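PDB 2OG5: L-asparagine oxygenase from Streptomyces coelicolor, which catalyses the iron(II)- and 2-oxoglutarate-dependent 3-hydroxylation of L-asparagine to (2S,3S)-3-hydroxyasparagine, a building block of the calcium-dependent lipopeptide antibiotic. Local coordinates for residues A66-A71 with L128-L133; R337-M342 with Y348-A353. All coordinates share one frame; numbering follows the deposited sequence.

Interaction 1 (A66-A71 with L128-L133); sequences AEWVEA and LGAAVL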
# COMPACT_ATOMS: atom_id res chain seq x y z
N ALA A 66 -7.63 -7.48 -18.38
CA ALA A 66 -6.31 -8.07 -18.58
C ALA A 66 -5.54 -7.40 -19.73
O ALA A 66 -4.33 -7.24 -19.65
CB ALA A 66 -6.41 -9.58 -18.81
N GLU A 67 -6.23 -6.99 -20.79
CA GLU A 67 -5.54 -6.37 -21.92
C GLU A 67 -4.93 -5.01 -21.58
O GLU A 67 -3.94 -4.60 -22.18
CB GLU A 67 -6.46 -6.25 -23.14
CG GLU A 67 -7.56 -5.22 -23.02
CD GLU A 67 -8.53 -5.29 -24.17
OE1 GLU A 67 -8.08 -5.14 -25.33
OE2 GLU A 67 -9.73 -5.51 -23.91
N TRP A 68 -5.53 -4.32 -20.61
CA TRP A 68 -5.03 -3.01 -20.18
C TRP A 68 -3.84 -3.24 -19.27
O TRP A 68 -2.84 -2.52 -19.37
CB TRP A 68 -6.12 -2.23 -19.46
CG TRP A 68 -6.04 -0.72 -19.57
CD1 TRP A 68 -6.69 0.05 -20.49
CD2 TRP A 68 -5.32 0.19 -18.73
NE1 TRP A 68 -6.41 1.37 -20.28
CE2 TRP A 68 -5.57 1.49 -19.20
CE3 TRP A 68 -4.48 0.04 -17.62
CZ2 TRP A 68 -5.02 2.62 -18.62
CZ3 TRP A 68 -3.94 1.16 -17.03
CH2 TRP A 68 -4.22 2.44 -17.53
N VAL A 69 -3.93 -4.23 -18.39
CA VAL A 69 -2.78 -4.56 -17.54
C VAL A 69 -1.60 -4.98 -18.42
O VAL A 69 -0.47 -4.60 -18.14
CB VAL A 69 -3.10 -5.64 -16.47
CG1 VAL A 69 -1.88 -5.93 -15.61
CG2 VAL A 69 -4.24 -5.18 -15.57
N GLU A 70 -1.86 -5.74 -19.49
CA GLU A 70 -0.81 -6.10 -20.45
C GLU A 70 -0.18 -4.87 -21.11
O GLU A 70 1.04 -4.79 -21.23
CB GLU A 70 -1.37 -7.05 -21.51
CG GLU A 70 -0.34 -7.57 -22.52
CD GLU A 70 -0.94 -8.53 -23.55
OE1 GLU A 70 -2.16 -8.81 -23.48
OE2 GLU A 70 -0.20 -8.96 -24.46
N ALA A 71 -1.00 -3.91 -21.52
CA ALA A 71 -0.47 -2.65 -22.07
C ALA A 71 0.39 -1.93 -21.04
O ALA A 71 1.44 -1.36 -21.36
CB ALA A 71 -1.59 -1.75 -22.56
N LEU A 128 -4.52 8.80 -15.95
CA LEU A 128 -3.09 8.94 -15.70
C LEU A 128 -2.66 8.24 -14.40
O LEU A 128 -1.61 7.58 -14.35
CB LEU A 128 -2.72 10.43 -15.67
CG LEU A 128 -1.37 10.83 -16.23
CD1 LEU A 128 -1.23 10.44 -17.70
CD2 LEU A 128 -1.19 12.34 -16.06
N GLY A 129 -3.47 8.38 -13.35
CA GLY A 129 -3.17 7.72 -12.08
C GLY A 129 -3.17 6.21 -12.18
O GLY A 129 -2.27 5.54 -11.65
N ALA A 130 -4.17 5.66 -12.86
CA ALA A 130 -4.20 4.22 -13.11
C ALA A 130 -2.99 3.77 -13.92
O ALA A 130 -2.43 2.70 -13.67
CB ALA A 130 -5.49 3.81 -13.82
N ALA A 131 -2.60 4.57 -14.91
CA ALA A 131 -1.46 4.25 -15.76
C ALA A 131 -0.19 4.16 -14.93
O ALA A 131 0.54 3.17 -14.98
CB ALA A 131 -1.30 5.29 -16.89
N VAL A 132 0.09 5.19 -14.14
CA VAL A 132 1.28 5.18 -13.29
C VAL A 132 1.30 3.98 -12.33
O VAL A 132 2.31 3.27 -12.21
CB VAL A 132 1.38 6.50 -12.50
CG1 VAL A 132 2.46 6.41 -11.43
CG2 VAL A 132 1.65 7.66 -13.46
N LEU A 133 0.19 3.75 -11.64
CA LEU A 133 0.15 2.67 -10.65
C LEU A 133 0.28 1.30 -11.29
O LEU A 133 1.01 0.46 -10.77
CB LEU A 133 -1.14 2.75 -9.82
CG LEU A 133 -1.13 3.82 -8.74
CD1 LEU A 133 -2.56 4.10 -8.28
CD2 LEU A 133 -0.25 3.43 -7.54
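The backbone N of Ala130 is hydrogen-bonded to Ser127 OG, one residue before this segment, and it is against this first turn of helix 128-140 that Trp68 lays the far edge of its indole. The six-membered ring does all the touching. Its CH2 lies 3.7 Å from Ala131 CA and equally close to Ala131 N, which sits at the ring edge in the plane of the indole, so the ring meets the helix backbone edge-on and not with a face. Beside it, Trp68 CZ3 passes Ala130 O at 4.0 Å, too far for anything but van der Waals contact. The two methyls complete the seat: Ala131 CB is 4.1 Å from Trp68 CH2, and Ala130 CB is 4.2 Å from the same ring carbon. With CG anti to the backbone N (chi1 -150°) and the indole plane set nearly at right angles to the CA-CB-CG plane (chi2 94°), the indole bridges the gap between the helices, the CA atoms of Trp68 and Ala131 being 9.2 Å apart. This is helix-to-helix packing on the flank of the jelly-roll core typical of iron(II)/2-oxoglutarate oxygenases. Helix 42-58 shares in it, since its Leu55 touches both Ala131 and Ala71, while Ala126 packs on the indole and Pro63 on Ala130. Further round helix 128-140, Leu133 rests on Met193 and Leu195 of one core strand and on Gln328 and Thr330 of another, the strand that also carries the asparagine-binding Arg329, whose side chain is about 11 Å from that of Ala130.

Interaction 2 (R337-M342 with Y348-A353); sequences RRSRAM and YVLGAA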
# COMPACT_ATOMS: atom_id res chain seq x y z
N ARG A 337 1.91 -16.09 -9.34
CA ARG A 337 1.61 -17.51 -9.52
C ARG A 337 1.14 -18.21 -8.25
O ARG A 337 0.30 -19.12 -8.29
CB ARG A 337 2.83 -18.25 -10.08
CG ARG A 337 2.61 -19.72 -10.42
CD ARG A 337 1.52 -19.87 -11.45
NE ARG A 337 1.22 -21.28 -11.71
CZ ARG A 337 0.19 -21.68 -12.44
NH1 ARG A 337 -0.58 -20.79 -13.06
NH2 ARG A 337 -0.04 -22.97 -12.61
N ARG A 338 1.66 -17.78 -7.11
CA ARG A 338 1.37 -18.46 -5.85
C ARG A 338 -0.11 -18.45 -5.46
O ARG A 338 -0.53 -19.31 -4.70
CB ARG A 338 2.19 -17.85 -4.71
CG ARG A 338 3.68 -18.03 -4.85
CD ARG A 338 4.41 -17.50 -3.64
NE ARG A 338 3.93 -18.17 -2.44
CZ ARG A 338 3.42 -17.57 -1.37
NH1 ARG A 338 3.34 -16.24 -1.28
NH2 ARG A 338 3.00 -18.31 -0.34
N SER A 339 -0.86 -17.46 -5.95
CA SER A 339 -2.27 -17.29 -5.61
C SER A 339 -3.21 -17.79 -6.70
O SER A 339 -4.41 -17.50 -6.67
CB SER A 339 -2.56 -15.82 -5.31
OG SER A 339 -2.20 -14.98 -6.40
N ARG A 340 -2.71 -18.57 -7.65
CA ARG A 340 -3.53 -19.03 -8.79
C ARG A 340 -4.84 -19.70 -8.35
O ARG A 340 -5.86 -19.51 -8.99
CB ARG A 340 -2.72 -19.96 -9.70
CG ARG A 340 -3.48 -20.51 -10.91
CD ARG A 340 -3.94 -19.44 -11.86
NE ARG A 340 -4.71 -20.00 -12.98
CZ ARG A 340 -6.01 -20.30 -12.95
NH1 ARG A 340 -6.73 -20.08 -11.87
NH2 ARG A 340 -6.59 -20.81 -14.02
N ALA A 341 -4.80 -20.48 -7.28
CA ALA A 341 -5.99 -21.17 -6.77
C ALA A 341 -7.10 -20.20 -6.36
O ALA A 341 -8.27 -20.59 -6.29
CB ALA A 341 -5.61 -22.08 -5.61
N MET A 342 -6.73 -18.96 -6.06
CA MET A 342 -7.69 -17.92 -5.68
C MET A 342 -8.07 -16.95 -6.81
O MET A 342 -8.84 -16.01 -6.58
CB MET A 342 -7.13 -17.10 -4.51
CG MET A 342 -6.96 -17.91 -3.25
SD MET A 342 -6.56 -16.82 -1.89
CE MET A 342 -6.40 -17.97 -0.55
N TYR A 348 -6.61 -11.13 -11.99
CA TYR A 348 -5.89 -10.33 -11.00
C TYR A 348 -6.69 -10.13 -9.71
O TYR A 348 -6.24 -9.43 -8.81
CB TYR A 348 -5.52 -8.97 -11.59
CG TYR A 348 -4.56 -9.07 -12.75
CD1 TYR A 348 -3.19 -9.22 -12.53
CD2 TYR A 348 -5.02 -9.07 -14.06
CE1 TYR A 348 -2.31 -9.32 -13.58
CE2 TYR A 348 -4.13 -9.17 -15.13
CZ TYR A 348 -2.78 -9.29 -14.88
OH TYR A 348 -1.89 -9.40 -15.92
N VAL A 349 -7.87 -10.75 -9.63
CA VAL A 349 -8.75 -10.58 -8.48
C VAL A 349 -8.79 -11.88 -7.67
O VAL A 349 -9.21 -12.92 -8.17
CB VAL A 349 -10.17 -10.19 -8.92
CG1 VAL A 349 -11.11 -10.05 -7.71
CG2 VAL A 349 -10.14 -8.91 -9.75
N LEU A 350 -8.32 -11.80 -6.42
CA LEU A 350 -8.25 -12.94 -5.53
C LEU A 350 -9.54 -13.08 -4.75
O LEU A 350 -10.05 -12.11 -4.18
CB LEU A 350 -7.07 -12.79 -4.55
CG LEU A 350 -5.65 -12.99 -5.09
CD1 LEU A 350 -5.19 -11.82 -5.95
CD2 LEU A 350 -4.68 -13.15 -3.91
N GLY A 351 -10.08 -14.30 -4.75
CA GLY A 351 -11.25 -14.62 -3.94
C GLY A 351 -10.93 -15.81 -3.06
O GLY A 351 -9.80 -15.94 -2.58
N ALA A 352 -11.91 -16.68 -2.87
CA ALA A 352 -11.74 -17.83 -1.99
C ALA A 352 -10.97 -18.94 -2.68
O ALA A 352 -11.05 -19.11 -3.90
CB ALA A 352 -13.10 -18.35 -1.56
N ALA A 353 -10.21 -19.70 -1.90
CA ALA A 353 -9.72 -21.00 -2.34
C ALA A 353 -10.56 -22.04 -1.61
O ALA A 353 -11.42 -21.68 -0.80
CB ALA A 353 -8.25 -21.17 -2.02
O HOH W 1 -11.68 -17.83 -5.99
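The chain leaves a 3-10 turn at Met342 and comes back past it beyond strand 349-350, the two limbs being joined by one backbone hydrogen bond, from Gly351 N to Met342 O at 2.8 Å. That bond is nearly straight, 168° at the hydrogen, and the donor lies in the carbonyl plane, with a C=O...N angle of 150°. The same oxygen takes a CA-H...O contact from Leu350 CA at 3.3 Å and a weak bond from a water, so three groups approach it. Met342 carries most of the side-chain contact. Its CG stands beside the backbone N (chi1 -65°) and the chain is extended from there, which takes the thioether alongside the returning limb: SD comes to 3.4 Å from Gly351 O, and CB and CG also run close by that carbonyl. Met342 CG also lies 3.7 Å from Ala353 CB, and the terminal Met342 CE touches the same methyl at 4.0 Å. On the buried flank, Ser339 CB meets Leu350 CD2 at 3.7 Å. The hydroxyl of Ser339 is occupied otherwise, hydrogen-bonded to Leu336 O and to Arg343 NE, so Leu350 meets a polar group that is already satisfied. His187, from a neighbouring loop, touches Ser339, Met342 and Leu350; the side chain of Leu350 is about 9 Å from those of the asparagine-binding Asn182 and Glu149. Strand 349-350 is itself an edge addition to the jelly-roll, pairing in parallel with strand 142-146 through Leu350 and its partners Ala145 and Leu147, while Leu333 of strand 326-333 packs against both Leu350 and Ser339.

Interaction 1 is buried van der Waals packing, one tryptophan edge set against the backbone and methyls of two alanines. Interaction 2 is only partly buried: a backbone hydrogen bond and a methionine close a short C-terminal loop, with exposed residues at its margin. Their centres are 20 Å apart, yet they meet through Tyr348, whose OH lies 3.5 Å from Val69 CG1 and is hydrogen-bonded to Arg73, while its CE2 packs near Ala66 CA. The end of the chain is thereby laid against helix 66-76. Strand 326-333 lies beside both: Leu133, on the same helix as the two alanines but outside the contact, rests on it, and Ser339 and Leu350 of interaction 2 touch it directly.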